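Local coordinates for beta-glucuronidase (uncultured Clostridium sp., PDB 6U7J), which probably hydrolyses beta-D-glucuronides, including conjugated estrogens in the gut, as a family 2 glycoside hydrolase, at residues B[63-67]-B[68-72]; B[308-311]-B[312-315]; B[520-524]-B[525-529]; B[530-533]-B[534-538]; B[562-565]-B[566-570]. One frame throughout, in Å; residues are numbered along the deposited sequence.

Interaction 1 of 5, residues B[63-67]-B[68-72]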
# COMPACT_ATOMS: atom_id res chain seq x y z
N ASP B 63 -8.31 1.42 21.45
CA ASP B 63 -7.86 0.57 20.35
C ASP B 63 -7.41 -0.83 20.80
O ASP B 63 -6.82 -1.57 20.01
CB ASP B 63 -6.74 1.25 19.56
CG ASP B 63 -7.23 2.48 18.80
OD1 ASP B 63 -8.47 2.65 18.65
OD2 ASP B 63 -6.36 3.27 18.38
N ILE B 64 -7.70 -1.21 22.04
CA ILE B 64 -7.27 -2.51 22.54
C ILE B 64 -8.22 -3.62 22.09
O ILE B 64 -7.78 -4.72 21.72
CB ILE B 64 -7.16 -2.45 24.07
CG1 ILE B 64 -6.18 -1.36 24.48
CG2 ILE B 64 -6.75 -3.81 24.63
CD1 ILE B 64 -4.73 -1.74 24.28
N THR B 65 -9.53 -3.38 22.14
CA THR B 65 -10.47 -4.46 21.87
C THR B 65 -10.93 -4.40 20.42
O THR B 65 -10.57 -3.51 19.65
CB THR B 65 -11.67 -4.42 22.83
OG1 THR B 65 -12.50 -3.30 22.55
CG2 THR B 65 -11.20 -4.38 24.31
N THR B 66 -11.74 -5.39 20.05
CA THR B 66 -12.33 -5.49 18.73
C THR B 66 -13.73 -4.89 18.71
O THR B 66 -14.43 -5.01 17.70
CB THR B 66 -12.33 -6.96 18.30
OG1 THR B 66 -13.13 -7.71 19.21
CG2 THR B 66 -10.92 -7.53 18.37
N ASP B 67 -14.11 -4.19 19.76
CA ASP B 67 -15.48 -3.77 19.99
C ASP B 67 -15.65 -2.30 19.62
O ASP B 67 -15.03 -1.43 20.24
CB ASP B 67 -15.84 -4.00 21.45
CG ASP B 67 -17.20 -3.51 21.77
OD1 ASP B 67 -18.10 -3.70 20.92
OD2 ASP B 67 -17.37 -2.93 22.86
N GLN B 68 -16.51 -2.02 18.64
CA GLN B 68 -16.73 -0.63 18.24
C GLN B 68 -17.37 0.19 19.36
O GLN B 68 -17.06 1.38 19.52
CB GLN B 68 -17.59 -0.61 16.98
CG GLN B 68 -18.12 0.75 16.57
CD GLN B 68 -19.49 1.03 17.15
OE1 GLN B 68 -20.33 0.12 17.25
NE2 GLN B 68 -19.74 2.28 17.55
N GLU B 69 -18.25 -0.41 20.16
CA GLU B 69 -18.93 0.35 21.21
C GLU B 69 -17.96 0.86 22.26
O GLU B 69 -18.14 1.96 22.79
CB GLU B 69 -20.02 -0.49 21.86
CG GLU B 69 -21.26 -0.59 21.01
CD GLU B 69 -21.95 -1.93 21.15
OE1 GLU B 69 -21.69 -2.82 20.30
OE2 GLU B 69 -22.74 -2.08 22.11
N LEU B 70 -16.92 0.09 22.58
CA LEU B 70 -15.92 0.59 23.51
C LEU B 70 -15.04 1.66 22.84
O LEU B 70 -14.75 2.69 23.45
CB LEU B 70 -15.09 -0.57 24.05
CG LEU B 70 -14.05 -0.14 25.09
CD1 LEU B 70 -14.71 0.58 26.26
CD2 LEU B 70 -13.21 -1.32 25.58
N ARG B 71 -14.64 1.44 21.58
CA ARG B 71 -13.85 2.46 20.88
C ARG B 71 -14.56 3.81 20.87
O ARG B 71 -13.94 4.85 21.13
CB ARG B 71 -13.54 2.00 19.45
CG ARG B 71 -12.62 2.97 18.65
CD ARG B 71 -12.70 2.70 17.11
NE ARG B 71 -14.02 3.03 16.56
CZ ARG B 71 -14.54 2.54 15.43
NH1 ARG B 71 -13.87 1.68 14.67
NH2 ARG B 71 -15.76 2.93 15.05
N ASP B 72 -15.87 3.82 20.61
CA ASP B 72 -16.65 5.04 20.45
C ASP B 72 -17.38 5.47 21.73
O ASP B 72 -18.27 6.32 21.67
CB ASP B 72 -17.67 4.86 19.33
CG ASP B 72 -17.01 4.54 17.98
OD1 ASP B 72 -15.79 4.81 17.80
OD2 ASP B 72 -17.74 4.04 17.10
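The carboxylate of Asp67 is met from above its plane by the backbone amide of Leu70, whose N lies 3.1 Å from Asp67 OD2 and 69° out of that plane; Glu69 N makes a weak bond of 3.4 Å to Asp67 OD1. The guanidinium of Arg71 takes the next carboxylate side-on. Asp72 OD1 lies in plane at its edge, 2.8 Å from Arg71 NE, and Asp72 OD2 is reached on its syn side by Arg71 NH2. Gln68 NE2 adds a second donor to Asp72 OD2 at 2.7 Å, keeping that oxygen in its own amide plane. Asp67 is the N-cap of helix 68-71: with CG anti to its backbone N (chi1 177°), the carboxylate folds over the start of the helix, while Asp67 O accepts from Arg71 N at 3.2 Å. Leu70 CD2 lies 3.7 Å from Thr65 OG1, the two side chains meeting at about a right angle. Leu70 also packs on Phe30 and Arg32 of strand 20-32, Thr65 reaches Ile53 of strand 53-57, and Arg71 NH1 bonds to Glu520 O of a neighbouring subunit, which places this short helix between the sugar-binding domain's sheet and a subunit interface.

Interaction 2 of 5, residues B[308-311]-B[312-315]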
# COMPACT_ATOMS: atom_id res chain seq x y z
N GLU B 308 1.05 12.65 21.40
CA GLU B 308 1.22 11.40 22.11
C GLU B 308 0.23 10.43 21.47
O GLU B 308 -0.99 10.51 21.71
CB GLU B 308 1.04 11.58 23.61
CG GLU B 308 2.26 12.29 24.23
CD GLU B 308 2.23 12.35 25.76
OE1 GLU B 308 1.13 12.61 26.33
OE2 GLU B 308 3.30 12.12 26.39
N ASP B 309 0.75 9.56 20.62
CA ASP B 309 -0.05 8.73 19.73
C ASP B 309 0.83 7.64 19.14
O ASP B 309 1.93 7.94 18.66
CB ASP B 309 -0.68 9.56 18.61
CG ASP B 309 -1.36 8.71 17.55
OD1 ASP B 309 -0.66 8.12 16.70
OD2 ASP B 309 -2.60 8.62 17.56
N SER B 310 0.37 6.39 19.17
CA SER B 310 1.02 5.30 18.44
C SER B 310 0.01 4.18 18.30
O SER B 310 -1.08 4.22 18.88
CB SER B 310 2.29 4.81 19.14
OG SER B 310 1.97 4.27 20.41
N ASP B 311 0.38 3.16 17.51
CA ASP B 311 -0.53 2.05 17.27
C ASP B 311 -0.90 1.36 18.58
O ASP B 311 -0.11 1.30 19.52
CB ASP B 311 0.09 1.04 16.31
CG ASP B 311 0.20 1.56 14.87
OD1 ASP B 311 -0.62 2.41 14.46
OD2 ASP B 311 1.10 1.10 14.15
N ILE B 312 -2.14 0.86 18.62
CA ILE B 312 -2.65 -0.03 19.66
C ILE B 312 -2.92 0.67 20.99
O ILE B 312 -4.04 0.59 21.50
CB ILE B 312 -1.72 -1.23 19.86
CG1 ILE B 312 -1.64 -2.02 18.55
CG2 ILE B 312 -2.25 -2.10 21.01
CD1 ILE B 312 -0.66 -3.14 18.57
N ARG B 313 -1.91 1.35 21.55
CA ARG B 313 -2.01 1.92 22.90
C ARG B 313 -2.54 3.35 22.94
O ARG B 313 -2.58 3.95 24.03
CB ARG B 313 -0.63 1.90 23.58
CG ARG B 313 0.37 2.82 22.88
CD ARG B 313 1.76 2.81 23.50
NE ARG B 313 2.04 1.64 24.32
CZ ARG B 313 2.42 0.46 23.84
NH1 ARG B 313 2.54 0.28 22.53
NH2 ARG B 313 2.66 -0.54 24.67
N GLY B 314 -2.90 3.93 21.80
CA GLY B 314 -3.42 5.30 21.78
C GLY B 314 -2.39 6.33 22.24
O GLY B 314 -1.28 6.42 21.70
N LYS B 315 -2.77 7.12 23.24
CA LYS B 315 -1.91 8.13 23.85
C LYS B 315 -1.09 7.59 25.01
O LYS B 315 -0.55 8.39 25.79
CB LYS B 315 -2.73 9.33 24.33
CG LYS B 315 -3.81 9.79 23.34
CD LYS B 315 -4.29 11.19 23.67
CE LYS B 315 -3.25 12.24 23.30
NZ LYS B 315 -3.09 12.37 21.82
O HOH W 1 -1.10 11.25 26.94
O HOH W 2 1.31 6.40 22.45
O HOH W 3 -3.66 3.18 19.13
O HOH W 4 3.75 2.13 20.71
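Ser310 and Arg313 each place the first atom beyond CB between backbone N and carbonyl carbon (chi1 63° and 66°), and this turns the serine hydroxyl onto the arginine chain, with Ser310 OG 3.3 Å from Arg313 CG. Lys315 bends at its last two torsions, and its aliphatic chain wraps round the carbonyl of Glu308 until NZ bonds to Glu308 O at 2.8 Å. Between these side chains the backbone doubles back almost exactly on itself. Ile312 has a positive phi, and Arg313 N bonds to Asp311 O across it at 2.7 Å, a classic gamma turn; further back, Ser310 N donates to Gly314 O at 3.0 Å. The reversal lies in the loop between strand 297-305 and helix 319-332 of the TIM barrel domain. Water supplements the direct bonds: one molecule joins Ser310 O to Gly314 N, a second joins Ser310 OG to Gly314 O, and a third runs from Glu308 OE1 to Lys315 O.

The charged ends have partners outside the turn. Glu308 is paired with Arg186, both Asp309 and Asp311 with Arg575, and Arg313 with Asp318 of a neighbouring subunit. The opposite charges of Glu308 OE1 and Lys315 NZ are 6.2 Å apart and not in contact. Within the turn the ammonium group bonds instead to a main-chain carbonyl, with Tyr342 OH as a further partner; that bond would probably polarise the Glu308 peptide, and the turn's acidic groups are probably balanced mainly by arginines outside it.

Interaction 3 of 5, residues B[520-524]-B[525-529]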
# COMPACT_ATOMS: atom_id res chain seq x y z
N GLU B 520 3.19 15.48 -9.85
CA GLU B 520 2.70 15.20 -8.50
C GLU B 520 1.29 15.73 -8.30
O GLU B 520 0.85 16.67 -8.97
CB GLU B 520 3.66 15.81 -7.46
CG GLU B 520 3.70 17.33 -7.43
CD GLU B 520 4.60 17.94 -8.51
OE1 GLU B 520 5.84 17.76 -8.46
OE2 GLU B 520 4.05 18.60 -9.43
N VAL B 521 0.58 15.10 -7.36
CA VAL B 521 -0.78 15.48 -6.96
C VAL B 521 -0.84 15.47 -5.44
O VAL B 521 -0.08 14.77 -4.78
CB VAL B 521 -1.86 14.53 -7.52
CG1 VAL B 521 -1.89 14.57 -9.04
CG2 VAL B 521 -1.61 13.10 -7.00
N ILE B 522 -1.78 16.24 -4.89
CA ILE B 522 -1.99 16.20 -3.44
C ILE B 522 -2.21 14.75 -3.01
O ILE B 522 -2.84 13.96 -3.74
CB ILE B 522 -3.18 17.10 -3.04
CG1 ILE B 522 -4.50 16.56 -3.60
CG2 ILE B 522 -2.94 18.53 -3.49
CD1 ILE B 522 -5.73 17.34 -3.16
N PHE B 523 -1.66 14.40 -1.84
CA PHE B 523 -1.62 13.07 -1.21
C PHE B 523 -0.43 12.24 -1.66
O PHE B 523 -0.09 11.25 -1.02
CB PHE B 523 -2.91 12.27 -1.46
CG PHE B 523 -4.11 12.84 -0.78
CD1 PHE B 523 -4.23 12.79 0.60
CD2 PHE B 523 -5.13 13.45 -1.52
CE1 PHE B 523 -5.34 13.33 1.25
CE2 PHE B 523 -6.23 13.99 -0.87
CZ PHE B 523 -6.34 13.92 0.51
N SER B 524 0.22 12.62 -2.75
CA SER B 524 1.40 11.89 -3.20
C SER B 524 2.62 12.32 -2.39
O SER B 524 2.67 13.43 -1.87
CB SER B 524 1.64 12.10 -4.70
OG SER B 524 2.18 13.39 -4.95
N GLU B 525 3.61 11.43 -2.31
CA GLU B 525 4.81 11.73 -1.54
C GLU B 525 5.61 12.86 -2.18
O GLU B 525 6.28 13.61 -1.47
CB GLU B 525 5.70 10.49 -1.41
CG GLU B 525 5.05 9.30 -0.71
CD GLU B 525 6.08 8.26 -0.24
OE1 GLU B 525 7.25 8.63 -0.08
OE2 GLU B 525 5.71 7.07 -0.04
N GLU B 526 5.57 12.97 -3.51
CA GLU B 526 6.30 14.04 -4.17
C GLU B 526 5.67 15.40 -3.85
O GLU B 526 6.38 16.39 -3.66
CB GLU B 526 6.34 13.79 -5.68
CG GLU B 526 7.19 12.57 -6.06
CD GLU B 526 6.49 11.21 -5.83
OE1 GLU B 526 5.24 11.16 -5.67
OE2 GLU B 526 7.20 10.18 -5.84
N TYR B 527 4.34 15.45 -3.75
CA TYR B 527 3.68 16.71 -3.46
C TYR B 527 4.04 17.22 -2.06
O TYR B 527 4.28 18.42 -1.87
CB TYR B 527 2.16 16.58 -3.60
CG TYR B 527 1.45 17.90 -3.47
CD1 TYR B 527 1.15 18.66 -4.60
CD2 TYR B 527 1.13 18.42 -2.22
CE1 TYR B 527 0.52 19.89 -4.48
CE2 TYR B 527 0.50 19.64 -2.09
CZ TYR B 527 0.20 20.38 -3.22
OH TYR B 527 -0.43 21.60 -3.08
N GLN B 528 4.09 16.32 -1.08
CA GLN B 528 4.50 16.73 0.26
C GLN B 528 5.87 17.40 0.23
O GLN B 528 6.09 18.42 0.88
CB GLN B 528 4.52 15.54 1.22
CG GLN B 528 4.67 15.91 2.68
CD GLN B 528 4.76 14.69 3.59
OE1 GLN B 528 5.44 13.71 3.27
NE2 GLN B 528 4.08 14.75 4.72
N LYS B 529 6.80 16.83 -0.55
CA LYS B 529 8.13 17.40 -0.59
C LYS B 529 8.12 18.79 -1.22
O LYS B 529 8.75 19.72 -0.70
CB LYS B 529 9.08 16.47 -1.35
CG LYS B 529 10.53 16.96 -1.36
CD LYS B 529 11.08 16.77 -2.75
CE LYS B 529 12.60 16.87 -2.82
NZ LYS B 529 12.99 18.04 -3.66
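Ile522 and Tyr527 lie side by side and point the same way, the methyl CG2 of the isoleucine sitting over one face of the ring. Ile522 CG2 is 3.8 Å from the centroid of the Tyr527 ring and 17° off its normal, a CH-pi contact displaced slightly toward the rim. Glu520 crosses the tyrosine at about a right angle instead, and its CG comes to 4.0 Å from Tyr527 CD1. The ring can reach both because Tyr527 CG stands anti to its backbone N (chi1 -173°), swinging the side chain back from the first turn of helix 525-540 toward the loop before it. That loop makes a type II beta turn from Val521 to Ser524, and Ser524 is the N-cap of the helix: its OG accepts from Tyr527 N at 3.2 Å. The same hydroxyl donates to Val521 O at 2.7 Å, in the carbonyl plane and on a lone pair. Val521 O also accepts from Ser524 N at 3.0 Å, which closes the turn. Beyond the segments, Tyr527 OH bonds to Gly472 O and Gly478 N, and Ile522 leans on Trp473. Val521 packs against Phe560 of a neighbouring subunit. With its proton committed to the turn and its oxygen accepting from the helix, the buried Ser524 hydroxyl is satisfied in both roles, and each bond probably strengthens the other.

Interaction 4 of 5, residues B[530-533]-B[534-538]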
# COMPACT_ATOMS: atom_id res chain seq x y z
N ARG B 530 7.38 18.96 -2.33
CA ARG B 530 7.33 20.25 -3.02
C ARG B 530 6.57 21.30 -2.20
O ARG B 530 6.97 22.47 -2.14
CB ARG B 530 6.67 20.09 -4.41
CG ARG B 530 7.41 19.19 -5.42
CD ARG B 530 8.64 19.88 -6.00
NE ARG B 530 8.25 21.07 -6.77
CZ ARG B 530 8.55 22.32 -6.42
NH1 ARG B 530 9.25 22.56 -5.31
NH2 ARG B 530 8.14 23.33 -7.17
N CYS B 531 5.46 20.90 -1.58
CA CYS B 531 4.70 21.83 -0.75
C CYS B 531 5.58 22.42 0.35
O CYS B 531 5.56 23.64 0.59
CB CYS B 531 3.49 21.10 -0.16
SG CYS B 531 2.50 21.99 1.01
N ILE B 532 6.41 21.59 0.98
CA ILE B 532 7.28 22.05 2.06
C ILE B 532 8.43 22.90 1.51
O ILE B 532 8.79 23.92 2.09
CB ILE B 532 7.78 20.84 2.88
CG1 ILE B 532 6.64 20.30 3.74
CG2 ILE B 532 8.95 21.19 3.78
CD1 ILE B 532 7.06 19.14 4.58
N GLU B 533 9.02 22.49 0.38
CA GLU B 533 10.05 23.31 -0.26
C GLU B 533 9.59 24.74 -0.52
O GLU B 533 10.33 25.70 -0.26
CB GLU B 533 10.46 22.69 -1.58
CG GLU B 533 11.48 21.62 -1.50
CD GLU B 533 11.60 20.90 -2.84
OE1 GLU B 533 10.95 21.33 -3.84
OE2 GLU B 533 12.36 19.91 -2.90
N GLU B 534 8.41 24.89 -1.11
CA GLU B 534 7.93 26.21 -1.50
C GLU B 534 7.65 27.07 -0.27
O GLU B 534 7.98 28.26 -0.26
CB GLU B 534 6.68 26.08 -2.36
CG GLU B 534 6.96 25.52 -3.77
CD GLU B 534 8.03 26.32 -4.47
OE1 GLU B 534 7.84 27.55 -4.61
OE2 GLU B 534 9.07 25.74 -4.86
N ASN B 535 7.05 26.48 0.77
CA ASN B 535 6.89 27.22 2.01
C ASN B 535 8.24 27.63 2.57
O ASN B 535 8.43 28.79 2.97
CB ASN B 535 6.09 26.40 3.02
CG ASN B 535 4.59 26.44 2.75
OD1 ASN B 535 3.97 27.50 2.82
ND2 ASN B 535 4.01 25.29 2.39
N ASN B 536 9.21 26.72 2.55
CA ASN B 536 10.53 27.02 3.09
C ASN B 536 11.18 28.17 2.33
O ASN B 536 11.90 28.99 2.91
CB ASN B 536 11.41 25.78 3.05
CG ASN B 536 11.09 24.81 4.17
OD1 ASN B 536 10.34 25.15 5.08
ND2 ASN B 536 11.66 23.61 4.11
N LYS B 537 10.95 28.23 1.01
CA LYS B 537 11.47 29.33 0.21
C LYS B 537 10.97 30.67 0.72
O LYS B 537 11.73 31.63 0.80
CB LYS B 537 11.07 29.13 -1.25
CG LYS B 537 11.79 30.04 -2.21
CD LYS B 537 11.24 29.89 -3.62
CE LYS B 537 11.00 31.26 -4.25
NZ LYS B 537 11.62 31.38 -5.60
N ALA B 538 9.69 30.73 1.09
CA ALA B 538 9.12 31.97 1.60
C ALA B 538 9.83 32.41 2.88
O ALA B 538 10.25 33.57 3.00
CB ALA B 538 7.62 31.79 1.86
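Arg530 and Glu534, one helical turn apart, lie side by side and point the same way, both folded rather than stretched. The first three torsions of the arginine all turn in the same sense (chi1 -64°) and curl the chain round so that its guanidinium comes forward to Glu534, and the glutamate bends at chi2 (-53°) to bring up one oxygen. Glu534 OE2 then sits in plane at the guanidinium edge, 3.2 Å from Arg530 NH1, with a weak bond from NH2 as well; the two flat groups are nearly perpendicular, 84° apart, and NH1 arrives on the anti side of the oxygen. Glu533 is extended beyond CG and reaches the same nitrogen from another direction, its OE1 only 2.6 Å from Arg530 NH1.

Other sides of the helix carry uncharged groups. Asn535 turns its amide back along the helix, and ND2 makes a weak, bent bond of 2.9 Å to Cys531 O, the carbonyl that also accepts from Asn535 N at 3.2 Å. Asn536 runs alongside Ile532, its ND2 3.6 Å from Ile532 CG2, while its OD1 is held by Tyr507 OH. Helix 525-540 is the helix of the beta-alpha-beta unit between barrel strands 502-506 and 545-551, and Ile532 and Asn536 lie on the side turned to strand 545-551.

Glu533 OE2 is also paired with Lys529. The two glutamates thus share the arginine's charge, with Lys529 adding a second cation, an arrangement likely to ease the repulsion between neighbouring carboxylates and to keep both ionised.

Interaction 5 of 5, residues B[562-565]-B[566-570]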
# COMPACT_ATOMS: atom_id res chain seq x y z
N LEU B 562 -14.35 12.71 6.57
CA LEU B 562 -14.10 12.38 5.17
C LEU B 562 -12.79 12.94 4.62
O LEU B 562 -12.42 12.63 3.47
CB LEU B 562 -15.28 12.88 4.32
CG LEU B 562 -16.64 12.25 4.65
CD1 LEU B 562 -17.61 12.38 3.49
CD2 LEU B 562 -16.52 10.80 5.03
N LYS B 563 -12.09 13.77 5.38
CA LYS B 563 -10.79 14.27 4.98
C LYS B 563 -9.64 13.56 5.68
O LYS B 563 -8.48 13.95 5.48
CB LYS B 563 -10.69 15.77 5.24
CG LYS B 563 -11.59 16.60 4.34
CD LYS B 563 -11.40 18.08 4.62
CE LYS B 563 -12.61 18.90 4.21
NZ LYS B 563 -12.95 19.93 5.25
N ARG B 564 -9.94 12.54 6.48
CA ARG B 564 -8.97 11.90 7.37
C ARG B 564 -8.88 10.42 7.01
O ARG B 564 -9.70 9.61 7.47
CB ARG B 564 -9.41 12.12 8.83
CG ARG B 564 -9.37 13.61 9.30
CD ARG B 564 -7.92 14.17 9.25
NE ARG B 564 -7.71 15.48 9.89
CZ ARG B 564 -7.22 16.55 9.25
NH1 ARG B 564 -6.91 16.47 7.95
NH2 ARG B 564 -7.04 17.70 9.89
N VAL B 565 -7.90 10.05 6.18
CA VAL B 565 -7.74 8.66 5.71
C VAL B 565 -7.13 7.84 6.85
O VAL B 565 -5.92 7.80 7.01
CB VAL B 565 -6.88 8.58 4.44
CG1 VAL B 565 -6.91 7.17 3.87
CG2 VAL B 565 -7.39 9.55 3.37
N ASP B 566 -7.97 7.16 7.62
CA ASP B 566 -7.52 6.50 8.86
C ASP B 566 -6.63 7.43 9.69
O ASP B 566 -5.57 7.04 10.19
CB ASP B 566 -6.81 5.18 8.56
CG ASP B 566 -6.63 4.30 9.82
OD1 ASP B 566 -7.39 4.48 10.81
OD2 ASP B 566 -5.72 3.44 9.83
N GLY B 567 -7.07 8.68 9.83
CA GLY B 567 -6.40 9.65 10.66
C GLY B 567 -5.71 10.74 9.86
O GLY B 567 -6.01 10.98 8.68
N ASN B 568 -4.77 11.42 10.51
CA ASN B 568 -4.04 12.51 9.89
C ASN B 568 -2.78 11.95 9.25
O ASN B 568 -1.97 11.30 9.93
CB ASN B 568 -3.71 13.59 10.91
CG ASN B 568 -3.12 14.83 10.28
OD1 ASN B 568 -2.14 14.75 9.52
ND2 ASN B 568 -3.70 15.99 10.57
N LYS B 569 -2.62 12.20 7.95
CA LYS B 569 -1.51 11.65 7.17
C LYS B 569 -0.46 12.70 6.83
O LYS B 569 0.36 12.48 5.93
CB LYS B 569 -2.04 10.99 5.90
CG LYS B 569 -2.73 9.63 6.12
CD LYS B 569 -1.85 8.71 6.97
CE LYS B 569 -2.28 7.26 6.84
NZ LYS B 569 -3.27 6.92 7.90
N LYS B 570 -0.46 13.85 7.54
CA LYS B 570 0.56 14.87 7.30
C LYS B 570 1.91 14.51 7.92
O LYS B 570 2.85 15.30 7.80
CB LYS B 570 0.12 16.24 7.84
CG LYS B 570 -1.18 16.77 7.24
CD LYS B 570 -1.28 18.28 7.42
CE LYS B 570 -2.51 18.83 6.73
NZ LYS B 570 -3.72 18.16 7.25
O HOH W 5 -5.72 11.89 5.81
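Lys569 reaches back to Val565, its NZ donating to Val565 O at 2.9 Å, nearly along the C=O axis. Bending at chi2 (-50°) and again near its end lets the lysine chain arch over that carbonyl. A second hydrogen bond follows further on, where Asn568 OD1 accepts from Lys570 N at 2.7 Å, closing an Asx turn. A water accepts from Val565 N at 2.9 Å and lies beside Gly567 O.

Between these bonds, the backbone turns through Asp566 and Gly567, both with positive phi. The loop runs from barrel strand 545-551 to helix 581-592. Its Asn-Lys-Lys run matches the Asn-x-Lys signature by which beta-glucuronidases recognise the substrate carboxylate, and Asn568 and Lys570 probably serve in that way here.

Flat-group contact comes from Arg564 and Asn568, which run side by side. The amide nitrogen, Asn568 ND2, stands 3.7 Å above the guanidinium plane of Arg564, over its centre, with the amide plane turned 43° from it. The arginine's CB lies 3.6 Å from Gly567 O.

The charges are bound up with groups outside the loop. Arg564 NE pairs with Asp177, whose other oxygen takes Asn568 ND2, and the shared carboxylate probably helps hold the two groups in this arrangement. Lys570 NZ, 3.7 Å from Arg564 NH1, is paired with Asp510 and bonded to Tyr474, which also receives Arg564 NH2. Asp566 makes its salt bridge to Lys517 of a neighbouring subunit, and Val565 packs on Val565 of that same subunit.

In the fold
Interaction 3 caps the start of helix 525-540 and interaction 4 lies further along it; they touch where Glu520 OE1 meets Arg530 CG. The buried capping end relies on a hydroxyl and a ring, the partly exposed middle on ion pairs. Interactions 2 and 5 are loops of the same barrel domain, centres about 16 Å apart: the first is buried and threaded with waters, the second only partly buried. Interaction 1 belongs to the sugar-binding domain yet touches interaction 2 through Asp63 and Ile64 against Ile312 O, joining the two domains. Interactions 1, 3 and 5 reach one neighbouring subunit, interactions 1 and 2 another, whereas interaction 4 meets no other chain.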